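Long-range contacts in carboxyl esterase NP (Bacillus subtilis, PDB 4CCW), which hydrolyses carboxylic esters to an alcohol and a carboxylate, as a carboxylesterase of the alpha/beta hydrolase fold: residues G62-S67 / I89-K94; G127-G132 / A271-S276; L25-V30 / M69-I74; T44-S49 / R82-D87; F158-H163 / P221-D226. All coordinates share one frame; numbering follows the deposited sequence.

Contact 1. Residues G62-S67 / I89-K94; sequences GALFSS and IGDKNK. With VKC ((2-hydroxyethoxy)acetic acid), chain B.
Asp91 reaches across to the backbone of Leu64 and makes the one hydrogen bond between the two loops. Leu64 N donates to Asp91 OD2 at 2.9 Å, and the bond is nearly straight at 164°. OD2 accepts through its syn lone pair. The carboxylate is carried over by a chi1 of -166°, which sets CG opposite the backbone N. Asp91 OD1 lies 3.6 Å from Leu64 CD2 and takes a weak bond from Lys92 N. The carboxylate is thus held from both loops. Residues 62-67 follow strand 56-60, and Ala63, Leu64 and Phe65 line the ligand pocket of this alpha/beta hydrolase fold. Leu64 divides its two methyls: CD2 faces Asp91, while CD1 lies 3.3 Å from OE1 of the bound (2-hydroxyethoxy)acetic acid. Ala63 CB sits 3.4 Å from the ether oxygen OAD of the same ligand, and Phe65 turns one ring face to its carboxylate oxygen OXT. Lys92 brings only the root of its side chain, with CB 4.2 Å from Leu64 CD2. Its bent chain leads NZ away to the carbonyls of Gly203 and Trp206. Asn93 CB packs on Ser66 CB at 3.8 Å, and its amide bonds Ile88 O through ND2 and Ser95 N through OD1.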
# COMPACT_ATOMS: atom_id res chain seq x y z
N GLY A 62 2.17 0.97 1.38
CA GLY A 62 2.17 2.44 1.22
C GLY A 62 3.29 2.93 0.32
O GLY A 62 4.26 2.21 0.10
N ALA A 63 3.17 4.15 -0.20
CA ALA A 63 4.17 4.70 -1.12
C ALA A 63 5.58 4.65 -0.53
O ALA A 63 5.77 4.99 0.63
CB ALA A 63 3.84 6.14 -1.52
N LEU A 64 6.53 4.19 -1.34
CA LEU A 64 7.98 4.23 -1.04
C LEU A 64 8.44 3.22 0.02
O LEU A 64 9.65 3.12 0.28
CB LEU A 64 8.43 5.65 -0.65
CG LEU A 64 8.05 6.83 -1.55
CD1 LEU A 64 8.67 8.08 -0.95
CD2 LEU A 64 8.49 6.64 -3.00
N PHE A 65 7.49 2.47 0.58
CA PHE A 65 7.75 1.59 1.73
C PHE A 65 8.02 0.13 1.34
O PHE A 65 8.67 -0.59 2.09
CB PHE A 65 6.57 1.65 2.71
CG PHE A 65 6.68 2.72 3.77
CD1 PHE A 65 7.43 3.88 3.55
CD2 PHE A 65 6.02 2.58 4.99
CE1 PHE A 65 7.52 4.86 4.53
CE2 PHE A 65 6.11 3.55 5.97
CZ PHE A 65 6.85 4.70 5.74
N SER A 66 7.54 -0.28 0.17
CA SER A 66 7.57 -1.69 -0.31
C SER A 66 6.72 -2.67 0.52
O SER A 66 6.20 -2.33 1.58
CB SER A 66 9.02 -2.22 -0.45
OG SER A 66 9.51 -2.72 0.79
N SER A 67 6.65 -3.91 0.04
CA SER A 67 5.93 -4.97 0.72
C SER A 67 6.54 -5.38 2.06
O SER A 67 5.88 -6.03 2.87
CB SER A 67 5.84 -6.19 -0.18
OG SER A 67 4.96 -5.94 -1.25
N ILE A 89 3.79 -1.78 -8.96
CA ILE A 89 4.57 -1.49 -10.15
C ILE A 89 4.80 0.01 -10.31
O ILE A 89 3.87 0.80 -10.20
CB ILE A 89 3.91 -2.11 -11.41
CG1 ILE A 89 4.91 -2.18 -12.56
CG2 ILE A 89 2.64 -1.36 -11.80
CD1 ILE A 89 5.73 -3.45 -12.57
N GLY A 90 6.06 0.38 -10.56
CA GLY A 90 6.46 1.78 -10.71
C GLY A 90 6.92 2.49 -9.44
O GLY A 90 7.54 3.55 -9.51
N ASP A 91 6.61 1.91 -8.28
CA ASP A 91 6.98 2.50 -6.98
C ASP A 91 8.36 1.98 -6.55
O ASP A 91 8.89 1.04 -7.14
CB ASP A 91 5.90 2.19 -5.92
CG ASP A 91 6.03 3.05 -4.67
OD1 ASP A 91 6.59 4.16 -4.73
OD2 ASP A 91 5.57 2.61 -3.59
N LYS A 92 8.95 2.62 -5.54
CA LYS A 92 10.29 2.27 -5.07
C LYS A 92 10.29 0.95 -4.30
O LYS A 92 9.98 0.90 -3.11
CB LYS A 92 10.88 3.43 -4.23
CG LYS A 92 12.39 3.36 -4.01
CD LYS A 92 13.21 3.62 -5.28
CE LYS A 92 12.90 4.96 -5.93
NZ LYS A 92 13.31 6.12 -5.09
N ASN A 93 10.64 -0.12 -5.02
CA ASN A 93 10.56 -1.50 -4.53
C ASN A 93 11.20 -2.45 -5.56
O ASN A 93 11.94 -2.01 -6.43
CB ASN A 93 9.10 -1.91 -4.22
CG ASN A 93 8.17 -1.71 -5.41
OD1 ASN A 93 8.51 -2.06 -6.55
ND2 ASN A 93 6.99 -1.15 -5.15
N LYS A 94 10.87 -3.74 -5.47
CA LYS A 94 11.51 -4.75 -6.31
C LYS A 94 10.77 -5.04 -7.63
O LYS A 94 11.29 -5.78 -8.48
CB LYS A 94 11.71 -6.05 -5.53
CG LYS A 94 12.91 -6.08 -4.59
CD LYS A 94 13.21 -7.52 -4.19
CE LYS A 94 14.48 -7.65 -3.37
NZ LYS A 94 14.89 -9.08 -3.20
C VKC B . 4.42 7.66 2.04
O VKC B . 3.28 8.19 2.00
CA VKC B . 5.53 8.25 1.21
CD VKC B . 5.67 10.07 -1.89
CG VKC B . 5.74 10.04 -0.36
OAD VKC B . 4.95 8.95 0.11
OE1 VKC B . 6.92 10.50 -2.44
OXT VKC B . 4.66 6.67 2.76

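Contact 2. Residues G127-G132 / A271-S276; sequences GLSLGG and AGHVLS
What is probably the nucleophile elbow of this alpha/beta hydrolase meets the loop of His273 here, through Ser129 and the histidine itself. Ser129 sits in the Gly-x-Ser-x-Gly pattern of Gly127, Ser129 and Gly131, between strand 123-128 and helix 130-141. Its backbone is strained, with phi 55° and psi -126°, as is usual for such an elbow. His273 is probably the proton acceptor, as in a nearly identical protein. Its ring comes to Ser129 obliquely, with NE2 3.5 Å from Ser129 CB. NE2 is farther, 4.0 Å, from Ser129 OG. With OG roughly opposite the backbone N (chi1 152°), the hydroxyl points to Ala63 N, its hydrogen-bond partner. The other ring nitrogen, His273 ND1, is bonded to Glu244, and this fixes the rotation of the imidazole. Both Ser129 and His273 touch the bound (2-hydroxyethoxy)acetic acid.

Behind this pair, Leu128 packs against the histidine loop. Its CD1 methyl lies 3.4 Å from Ser276 OG and 3.9 Å from His273 O. The same methyl reaches the backbone of Val274, the centre of an inverse gamma turn, and of Leu275, where the short helix begins. All the touching residues are buried. The sharp serine turn, the histidine on a late loop and the acid behind it are consistent with the Ser-His-acid catalytic triad of this fold.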
# COMPACT_ATOMS: atom_id res chain seq x y z
N GLY A 127 -4.93 -2.49 1.68
CA GLY A 127 -4.02 -1.54 1.06
C GLY A 127 -3.89 -0.33 1.95
O GLY A 127 -4.90 0.19 2.46
N LEU A 128 -2.65 0.13 2.14
CA LEU A 128 -2.41 1.34 2.91
C LEU A 128 -1.81 2.41 1.99
O LEU A 128 -1.04 2.09 1.07
CB LEU A 128 -1.49 1.04 4.11
CG LEU A 128 -1.18 2.17 5.10
CD1 LEU A 128 -1.23 1.68 6.54
CD2 LEU A 128 0.17 2.80 4.77
N SER A 129 -2.18 3.67 2.24
CA SER A 129 -1.60 4.81 1.47
C SER A 129 -1.80 4.59 -0.04
O SER A 129 -2.92 4.33 -0.48
CB SER A 129 -0.12 5.05 1.88
OG SER A 129 0.69 5.62 0.84
N LEU A 130 -0.74 4.65 -0.83
CA LEU A 130 -0.83 4.36 -2.28
C LEU A 130 -1.60 3.07 -2.59
O LEU A 130 -2.47 3.04 -3.47
CB LEU A 130 0.58 4.32 -2.90
CG LEU A 130 0.68 4.11 -4.41
CD1 LEU A 130 -0.11 5.19 -5.15
CD2 LEU A 130 2.14 4.08 -4.85
N GLY A 131 -1.30 2.01 -1.83
CA GLY A 131 -1.95 0.71 -1.96
C GLY A 131 -3.45 0.77 -1.70
O GLY A 131 -4.20 0.01 -2.30
N GLY A 132 -3.87 1.66 -0.81
CA GLY A 132 -5.31 1.86 -0.53
C GLY A 132 -6.02 2.46 -1.74
O GLY A 132 -7.16 2.10 -2.04
N ALA A 271 -2.84 6.64 16.65
CA ALA A 271 -2.22 6.23 15.40
C ALA A 271 -2.42 7.34 14.37
O ALA A 271 -3.34 8.13 14.46
CB ALA A 271 -2.82 4.93 14.89
N GLY A 272 -1.52 7.39 13.41
CA GLY A 272 -1.61 8.36 12.35
C GLY A 272 -1.69 7.63 11.03
O GLY A 272 -2.42 6.65 10.89
N HIS A 273 -0.93 8.13 10.06
CA HIS A 273 -0.93 7.59 8.72
C HIS A 273 -0.54 6.12 8.65
O HIS A 273 -1.22 5.32 8.02
CB HIS A 273 -0.01 8.43 7.84
CG HIS A 273 -0.13 8.13 6.37
ND1 HIS A 273 -1.29 8.26 5.68
CD2 HIS A 273 0.83 7.70 5.45
CE1 HIS A 273 -1.07 7.92 4.39
NE2 HIS A 273 0.22 7.59 4.26
N VAL A 274 0.57 5.77 9.27
CA VAL A 274 1.09 4.41 9.12
C VAL A 274 0.53 3.54 10.25
O VAL A 274 1.26 2.94 11.06
CB VAL A 274 2.63 4.40 9.03
CG1 VAL A 274 3.12 3.07 8.47
CG2 VAL A 274 3.12 5.53 8.13
N LEU A 275 -0.80 3.49 10.30
CA LEU A 275 -1.50 2.93 11.45
C LEU A 275 -1.28 1.42 11.66
O LEU A 275 -1.34 0.92 12.79
CB LEU A 275 -2.99 3.31 11.40
CG LEU A 275 -3.85 2.99 10.18
CD1 LEU A 275 -4.29 1.54 10.22
CD2 LEU A 275 -5.09 3.88 10.16
N SER A 276 -0.99 0.70 10.58
CA SER A 276 -0.67 -0.73 10.63
C SER A 276 0.62 -1.02 11.42
O SER A 276 0.79 -2.12 11.98
CB SER A 276 -0.57 -1.29 9.21
OG SER A 276 0.44 -0.62 8.46

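Contact 3. Residues L25-V30 / M69-I74; sequences LSLWPV and MWYPNI
Trp28 and Ile74 form one tight part of this contact. The isoleucine lies against one face of the indole, the two side chains crossing at about a right angle. Ile74 CG2 sits over the five-membered ring, 3.8 Å from its centroid and 12° off the normal, a CH-pi contact. Ile74 CG1 follows along the ring to Trp28 CZ2 at 3.5 Å. The far end of the indole, CH2, rests on Trp70 CB at 4.0 Å. Leu27 and Tyr71 are packed as closely. A chi1 of 68° sets Tyr71 CG between the backbone N and the carbonyl carbon and lays the ring beside Leu27. Leu27 CD1 stands over one ring face, 4.0 Å from the centroid, in a second CH-pi contact. Pro72 CD covers the opposite face; both lie off toward the rim. Tyr71 OH is bonded to the backbone of His193.

The loose side is at the solvent edge. Pro29 lies there, though its CD still touches Ile74 CG2 at 3.5 Å. Val30 only grazes Ile74, with CG1 to CG1 at 4.4 Å.

Trp28 NE1 is satisfied by Ser49 OG of strand 42-49. The contact ties the loop after helix 12-24 to the start of helix 74-80, against strands 42-49 and 82-86.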
# COMPACT_ATOMS: atom_id res chain seq x y z
N LEU A 25 13.45 -8.17 5.07
CA LEU A 25 12.69 -9.43 5.04
C LEU A 25 13.01 -10.38 6.20
O LEU A 25 12.25 -11.30 6.47
CB LEU A 25 12.84 -10.14 3.70
CG LEU A 25 11.92 -9.73 2.55
CD1 LEU A 25 11.89 -10.83 1.51
CD2 LEU A 25 10.50 -9.43 3.04
N SER A 26 14.13 -10.14 6.88
CA SER A 26 14.46 -10.90 8.08
C SER A 26 13.57 -10.51 9.28
O SER A 26 13.58 -11.20 10.30
CB SER A 26 15.94 -10.74 8.44
OG SER A 26 16.21 -9.47 8.99
N LEU A 27 12.83 -9.41 9.13
CA LEU A 27 11.84 -8.98 10.13
C LEU A 27 10.50 -9.72 9.99
O LEU A 27 9.58 -9.52 10.81
CB LEU A 27 11.60 -7.47 10.06
CG LEU A 27 12.78 -6.49 10.14
CD1 LEU A 27 12.31 -5.07 9.89
CD2 LEU A 27 13.52 -6.60 11.47
N TRP A 28 10.39 -10.54 8.93
CA TRP A 28 9.20 -11.35 8.65
C TRP A 28 9.20 -12.53 9.59
O TRP A 28 10.12 -13.36 9.54
CB TRP A 28 9.28 -11.84 7.22
CG TRP A 28 7.98 -11.93 6.45
CD1 TRP A 28 7.16 -13.05 6.29
CD2 TRP A 28 7.33 -10.86 5.67
NE1 TRP A 28 6.08 -12.75 5.50
CE2 TRP A 28 6.12 -11.45 5.10
CE3 TRP A 28 7.62 -9.52 5.41
CZ2 TRP A 28 5.25 -10.72 4.30
CZ3 TRP A 28 6.74 -8.79 4.61
CH2 TRP A 28 5.58 -9.38 4.07
N PRO A 29 8.20 -12.62 10.49
CA PRO A 29 8.24 -13.67 11.53
C PRO A 29 7.58 -14.99 11.14
O PRO A 29 7.27 -15.81 12.01
CB PRO A 29 7.47 -13.02 12.69
CG PRO A 29 6.48 -12.13 12.01
CD PRO A 29 7.02 -11.75 10.65
N VAL A 30 7.37 -15.19 9.85
CA VAL A 30 6.77 -16.43 9.35
C VAL A 30 7.47 -16.87 8.06
O VAL A 30 8.14 -16.06 7.42
CB VAL A 30 5.24 -16.28 9.18
CG1 VAL A 30 4.89 -15.50 7.91
CG2 VAL A 30 4.56 -17.64 9.19
N MET A 69 6.98 -3.69 4.55
CA MET A 69 6.35 -2.94 5.64
C MET A 69 5.36 -3.76 6.46
O MET A 69 4.99 -3.36 7.56
CB MET A 69 5.65 -1.66 5.15
CG MET A 69 4.39 -1.89 4.33
SD MET A 69 3.42 -0.37 4.17
CE MET A 69 2.49 -0.33 5.71
N TRP A 70 4.92 -4.89 5.91
CA TRP A 70 3.88 -5.72 6.56
C TRP A 70 4.37 -6.61 7.68
O TRP A 70 3.60 -7.45 8.19
CB TRP A 70 3.13 -6.53 5.52
CG TRP A 70 2.42 -5.70 4.48
CD1 TRP A 70 2.67 -5.66 3.11
CD2 TRP A 70 1.30 -4.77 4.70
NE1 TRP A 70 1.82 -4.77 2.49
CE2 TRP A 70 0.97 -4.21 3.38
CE3 TRP A 70 0.58 -4.35 5.81
CZ2 TRP A 70 -0.06 -3.28 3.22
CZ3 TRP A 70 -0.45 -3.42 5.63
CH2 TRP A 70 -0.75 -2.89 4.36
N TYR A 71 5.62 -6.44 8.12
CA TYR A 71 6.18 -7.32 9.16
C TYR A 71 5.42 -7.37 10.50
O TYR A 71 5.44 -8.41 11.15
CB TYR A 71 7.70 -7.08 9.38
CG TYR A 71 8.06 -5.74 9.98
CD1 TYR A 71 8.05 -5.55 11.36
CD2 TYR A 71 8.41 -4.65 9.17
CE1 TYR A 71 8.37 -4.32 11.92
CE2 TYR A 71 8.74 -3.42 9.72
CZ TYR A 71 8.71 -3.26 11.09
OH TYR A 71 9.03 -2.04 11.63
N PRO A 72 4.72 -6.27 10.89
CA PRO A 72 3.99 -6.32 12.17
C PRO A 72 2.63 -7.00 12.09
O PRO A 72 1.96 -7.18 13.11
CB PRO A 72 3.77 -4.84 12.52
CG PRO A 72 4.57 -4.05 11.54
CD PRO A 72 4.72 -4.91 10.33
N ASN A 73 2.21 -7.35 10.88
CA ASN A 73 0.83 -7.77 10.64
C ASN A 73 0.77 -9.16 10.07
O ASN A 73 -0.24 -9.85 10.19
CB ASN A 73 0.14 -6.82 9.65
CG ASN A 73 0.50 -5.37 9.89
OD1 ASN A 73 1.33 -4.80 9.16
ND2 ASN A 73 -0.10 -4.75 10.92
N ILE A 74 1.87 -9.59 9.46
CA ILE A 74 1.85 -10.78 8.63
C ILE A 74 1.69 -12.09 9.42
O ILE A 74 1.08 -13.03 8.91
CB ILE A 74 3.06 -10.84 7.66
CG1 ILE A 74 2.84 -11.89 6.56
CG2 ILE A 74 4.36 -11.08 8.42
CD1 ILE A 74 1.71 -11.57 5.60

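Contact 4. Residues T44-S49 / R82-D87; sequences THVIAS and RTYAVD
Ile47 and Ala85 form a hydrogen-bonded antiparallel pair, with Ile47 N to Ala85 O at 3.0 Å and Ala85 N to Ile47 O at 2.8 Å. Ser49 and Thr83 form the next such pair. Asp87 N adds a nearly straight bond to His45 O, at 177°. Between these lie the non-hydrogen-bonded pairs Val46 with Val86 and Ala48 with Tyr84.

Polar side chains and two waters add to the backbone bonds. Thr83 OG1 donates to Ser49 O at 3.2 Å from well above the carbonyl plane. A chi1 of 64° puts this hydroxyl between backbone N and carbonyl carbon, on the side of that acceptor, which Thr83 N also uses. One water bonds His45 ND1, donates to Ala85 O and, weakly, to His45 O. A second donates to Ile47 O and Thr83 O and also bonds Ser49 OG. Asp87 is held elsewhere, by Ser67, Tyr21 and Lys94.

Among apolar contacts, Val46 CG1 meets the edge of the Tyr84 ring, and Ala48 CB lies 3.8 Å from Tyr84 CD1. The Arg82 guanidinium lays one face over Ala48 CB, with NH2 at 3.7 Å. Its NE makes a weak bond to Tyr84 OH, and NH1 bonds Gly50 O. With an alanine in place of Arg82, Ala48 CB would probably lose its flat cover and Gly50 O this donor.

Strand 42-49 pairs on its other side with strand 32-39, and strand 82-86 with strand 56-60. Helix 104-118 covers Tyr84 and Val86, while Ile74 of helix 74-80 packs on Ser49 and Thr83.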
# COMPACT_ATOMS: atom_id res chain seq x y z
N THR A 44 6.68 -8.36 -11.48
CA THR A 44 6.12 -7.87 -10.24
C THR A 44 6.53 -8.78 -9.09
O THR A 44 6.31 -9.99 -9.12
CB THR A 44 4.58 -7.81 -10.36
OG1 THR A 44 4.25 -6.89 -11.40
CG2 THR A 44 3.93 -7.36 -9.07
N HIS A 45 7.15 -8.19 -8.07
CA HIS A 45 7.67 -8.93 -6.94
C HIS A 45 6.58 -9.22 -5.94
O HIS A 45 5.76 -8.35 -5.62
CB HIS A 45 8.84 -8.17 -6.32
CG HIS A 45 9.61 -8.96 -5.29
ND1 HIS A 45 9.40 -8.83 -3.97
CD2 HIS A 45 10.61 -9.91 -5.44
CE1 HIS A 45 10.21 -9.67 -3.30
NE2 HIS A 45 10.96 -10.32 -4.20
N VAL A 46 6.55 -10.46 -5.47
CA VAL A 46 5.52 -10.92 -4.53
C VAL A 46 6.18 -11.71 -3.40
O VAL A 46 7.10 -12.50 -3.63
CB VAL A 46 4.45 -11.80 -5.22
CG1 VAL A 46 3.34 -12.20 -4.25
CG2 VAL A 46 3.84 -11.09 -6.41
N ILE A 47 5.70 -11.48 -2.19
CA ILE A 47 6.06 -12.28 -1.02
C ILE A 47 4.81 -13.06 -0.56
O ILE A 47 3.80 -12.45 -0.19
CB ILE A 47 6.58 -11.40 0.12
CG1 ILE A 47 7.71 -10.49 -0.38
CG2 ILE A 47 7.07 -12.26 1.28
CD1 ILE A 47 7.92 -9.25 0.45
N ALA A 48 4.88 -14.39 -0.58
CA ALA A 48 3.76 -15.23 -0.16
C ALA A 48 4.01 -15.87 1.20
O ALA A 48 5.11 -16.34 1.47
CB ALA A 48 3.47 -16.31 -1.20
N SER A 49 2.98 -15.86 2.03
CA SER A 49 3.01 -16.49 3.35
C SER A 49 1.67 -17.18 3.60
O SER A 49 0.67 -16.86 2.94
CB SER A 49 3.21 -15.43 4.43
OG SER A 49 4.24 -14.53 4.10
N ARG A 82 -3.98 -17.24 2.75
CA ARG A 82 -2.86 -17.30 1.84
C ARG A 82 -2.59 -15.87 1.41
O ARG A 82 -3.32 -15.31 0.59
CB ARG A 82 -3.20 -18.19 0.64
CG ARG A 82 -2.08 -18.29 -0.40
CD ARG A 82 -0.82 -18.91 0.18
NE ARG A 82 0.20 -19.19 -0.84
CZ ARG A 82 1.44 -19.58 -0.57
NH1 ARG A 82 1.82 -19.74 0.70
NH2 ARG A 82 2.31 -19.82 -1.55
N THR A 83 -1.56 -15.27 1.99
CA THR A 83 -1.36 -13.84 1.90
C THR A 83 -0.24 -13.47 0.94
O THR A 83 0.91 -13.92 1.12
CB THR A 83 -1.02 -13.24 3.28
OG1 THR A 83 0.23 -13.78 3.72
CG2 THR A 83 -2.06 -13.61 4.27
N TYR A 84 -0.58 -12.67 -0.07
CA TYR A 84 0.38 -12.24 -1.08
C TYR A 84 0.65 -10.75 -0.92
O TYR A 84 -0.24 -9.92 -1.14
CB TYR A 84 -0.14 -12.49 -2.50
CG TYR A 84 -0.48 -13.94 -2.80
CD1 TYR A 84 0.52 -14.85 -3.13
CD2 TYR A 84 -1.80 -14.39 -2.77
CE1 TYR A 84 0.21 -16.18 -3.41
CE2 TYR A 84 -2.12 -15.72 -3.04
CZ TYR A 84 -1.11 -16.60 -3.37
OH TYR A 84 -1.43 -17.91 -3.64
N ALA A 85 1.88 -10.41 -0.55
CA ALA A 85 2.30 -9.00 -0.48
C ALA A 85 2.94 -8.58 -1.79
O ALA A 85 4.04 -9.01 -2.13
CB ALA A 85 3.24 -8.77 0.69
N VAL A 86 2.24 -7.72 -2.52
CA VAL A 86 2.61 -7.36 -3.90
C VAL A 86 3.30 -5.99 -3.95
O VAL A 86 2.75 -5.00 -3.46
CB VAL A 86 1.35 -7.30 -4.78
CG1 VAL A 86 1.70 -6.84 -6.18
CG2 VAL A 86 0.65 -8.67 -4.79
N ASP A 87 4.48 -5.93 -4.57
CA ASP A 87 5.18 -4.65 -4.75
C ASP A 87 4.53 -3.90 -5.91
O ASP A 87 4.50 -4.39 -7.03
CB ASP A 87 6.68 -4.83 -5.01
CG ASP A 87 7.51 -4.98 -3.75
OD1 ASP A 87 6.99 -4.79 -2.63
OD2 ASP A 87 8.71 -5.31 -3.87
O HOH W 1 6.77 -7.97 -3.08
O HOH W 2 2.96 -12.58 2.42

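Contact 5. Residues F158-H163 / P221-D226; sequences FLPFHH and PYVFTD
Val223 puts its two methyls against the backbone of residues 158-160. CG2 lies 3.5 Å from Pro160 N and 3.6 Å from Leu159 C. CG1 lies 3.7 Å from Phe158 O. With chi1 at 173°, CG1 is opposite the backbone N and CG2 opposite the carbonyl carbon, and the fork spreads along the chain it meets. Pro160 CD touches CG2 more loosely, at 4.2 Å, the two side chains crossing obliquely. Phe158 and Leu159 turn their own side chains away. The Phe158 ring packs instead on Met136, Leu229 and Ala256, and Leu159 goes to Ser251 of helix 249-259.

The contact brings together the two ends of the helical excursion that this alpha/beta hydrolase fold makes between strands 146-152 and 236-241. Helices 163-171, 177-185 and 194-205 lie in it, and it supplies Phe165, Ala169 and Phe181 of the ligand pocket. An alanine at Val223 would remove both methyls and probably open a gap beside the Leu159-Pro160 peptide.

Phe161 makes the second patch. Its chi1 of -71° sets CG opposite the carbonyl carbon and swings the ring to Pro221. There CE2 meets both CB and CG of the proline at 3.7 Å. The approach is oblique to the ring, and the side chains cross at about a right angle. Pro221 follows a cis peptide bond. Phe161 also stacks on Phe165. Behind Val223, Tyr222 CD2 lies 3.7 Å above the centre of the Phe224 ring. Arg255 joins the two loops again, bonding Phe158 O and Phe224 O.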
# COMPACT_ATOMS: atom_id res chain seq x y z
N PHE A 158 -10.62 9.76 -1.00
CA PHE A 158 -11.78 10.52 -0.53
C PHE A 158 -11.57 12.03 -0.52
O PHE A 158 -12.48 12.79 -0.84
CB PHE A 158 -12.25 10.00 0.83
CG PHE A 158 -12.52 8.53 0.83
CD1 PHE A 158 -13.65 8.02 0.18
CD2 PHE A 158 -11.63 7.65 1.41
CE1 PHE A 158 -13.89 6.65 0.14
CE2 PHE A 158 -11.87 6.29 1.39
CZ PHE A 158 -12.99 5.79 0.75
N LEU A 159 -10.37 12.47 -0.16
CA LEU A 159 -10.03 13.88 -0.09
C LEU A 159 -8.71 14.11 -0.79
O LEU A 159 -7.90 13.18 -0.83
CB LEU A 159 -9.83 14.33 1.36
CG LEU A 159 -11.01 14.35 2.32
CD1 LEU A 159 -10.52 14.91 3.65
CD2 LEU A 159 -12.15 15.20 1.75
N PRO A 160 -8.47 15.33 -1.31
CA PRO A 160 -7.14 15.63 -1.85
C PRO A 160 -6.12 15.78 -0.74
O PRO A 160 -6.50 16.04 0.40
CB PRO A 160 -7.32 16.97 -2.56
CG PRO A 160 -8.56 17.57 -2.00
CD PRO A 160 -9.41 16.47 -1.44
N PHE A 161 -4.84 15.62 -1.08
CA PHE A 161 -3.77 15.80 -0.10
C PHE A 161 -3.76 17.21 0.45
O PHE A 161 -4.03 18.18 -0.27
CB PHE A 161 -2.39 15.62 -0.76
CG PHE A 161 -2.06 14.21 -1.15
CD1 PHE A 161 -2.14 13.17 -0.22
CD2 PHE A 161 -1.58 13.94 -2.43
CE1 PHE A 161 -1.77 11.88 -0.59
CE2 PHE A 161 -1.23 12.65 -2.80
CZ PHE A 161 -1.32 11.61 -1.88
N HIS A 162 -3.38 17.33 1.71
CA HIS A 162 -2.95 18.64 2.22
C HIS A 162 -1.66 18.99 1.52
O HIS A 162 -0.85 18.11 1.24
CB HIS A 162 -2.74 18.54 3.72
CG HIS A 162 -2.41 19.85 4.38
ND1 HIS A 162 -1.15 20.33 4.45
CD2 HIS A 162 -3.22 20.78 5.01
CE1 HIS A 162 -1.16 21.51 5.09
NE2 HIS A 162 -2.43 21.78 5.44
N HIS A 163 -1.43 20.27 1.24
CA HIS A 163 -0.24 20.66 0.46
C HIS A 163 1.08 20.25 1.10
O HIS A 163 2.09 20.07 0.41
CB HIS A 163 -0.25 22.16 0.14
CG HIS A 163 0.04 23.05 1.33
ND1 HIS A 163 1.24 23.65 1.51
CD2 HIS A 163 -0.75 23.43 2.41
CE1 HIS A 163 1.21 24.39 2.64
NE2 HIS A 163 -0.01 24.24 3.20
N PRO A 221 -2.05 10.60 -7.98
CA PRO A 221 -3.17 10.35 -7.08
C PRO A 221 -4.49 10.79 -7.69
O PRO A 221 -4.50 11.50 -8.70
CB PRO A 221 -2.83 11.22 -5.86
CG PRO A 221 -2.04 12.33 -6.44
CD PRO A 221 -1.20 11.70 -7.50
N TYR A 222 -5.59 10.36 -7.07
CA TYR A 222 -6.92 10.63 -7.60
C TYR A 222 -7.92 10.70 -6.46
O TYR A 222 -7.79 9.98 -5.48
CB TYR A 222 -7.33 9.55 -8.62
CG TYR A 222 -8.71 9.76 -9.23
CD1 TYR A 222 -8.99 10.88 -10.02
CD2 TYR A 222 -9.75 8.84 -9.00
CE1 TYR A 222 -10.24 11.08 -10.58
CE2 TYR A 222 -11.00 9.04 -9.56
CZ TYR A 222 -11.24 10.16 -10.34
OH TYR A 222 -12.48 10.38 -10.88
N VAL A 223 -8.90 11.59 -6.60
CA VAL A 223 -10.04 11.67 -5.68
C VAL A 223 -11.28 11.22 -6.44
O VAL A 223 -11.63 11.82 -7.46
CB VAL A 223 -10.22 13.11 -5.16
CG1 VAL A 223 -11.51 13.24 -4.34
CG2 VAL A 223 -9.01 13.48 -4.29
N PHE A 224 -11.92 10.16 -5.98
CA PHE A 224 -13.08 9.63 -6.70
C PHE A 224 -14.26 10.58 -6.60
O PHE A 224 -14.47 11.21 -5.57
CB PHE A 224 -13.44 8.23 -6.17
CG PHE A 224 -12.37 7.21 -6.44
CD1 PHE A 224 -12.37 6.50 -7.65
CD2 PHE A 224 -11.34 7.00 -5.53
CE1 PHE A 224 -11.36 5.57 -7.92
CE2 PHE A 224 -10.32 6.10 -5.82
CZ PHE A 224 -10.34 5.37 -7.00
N THR A 225 -15.04 10.67 -7.68
CA THR A 225 -16.21 11.53 -7.68
C THR A 225 -17.30 10.97 -6.76
O THR A 225 -17.26 9.80 -6.33
CB THR A 225 -16.80 11.67 -9.10
OG1 THR A 225 -17.33 10.41 -9.52
CG2 THR A 225 -15.75 12.20 -10.10
N ASP A 226 -18.30 11.80 -6.48
CA ASP A 226 -19.46 11.37 -5.71
C ASP A 226 -20.08 10.13 -6.32
O ASP A 226 -20.35 9.14 -5.62
CB ASP A 226 -20.50 12.49 -5.66
CG ASP A 226 -20.09 13.66 -4.79
OD1 ASP A 226 -18.99 13.63 -4.22
OD2 ASP A 226 -20.89 14.62 -4.67

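In the fold
Contacts 1, 3 and 4 interlock along the chain, their segments alternating within residues 25-94. Their centres lie 12 to 16 Å apart, and each touches the other two. Contact 4 lies in the sheet itself, and contacts 1 and 3 lie on loops beside it. Contact 2 joins regions far apart in sequence. It meets contact 1 at the ligand pocket, and contact 3 through Asn73 and Ser276. Contact 5 is nested within the stretch of chain that contact 2 closes, about 15 Å from it centre to centre. It lies about 30 Å from contact 3, centre to centre, across the molecule. The pocket thus draws on both early and late parts of the chain.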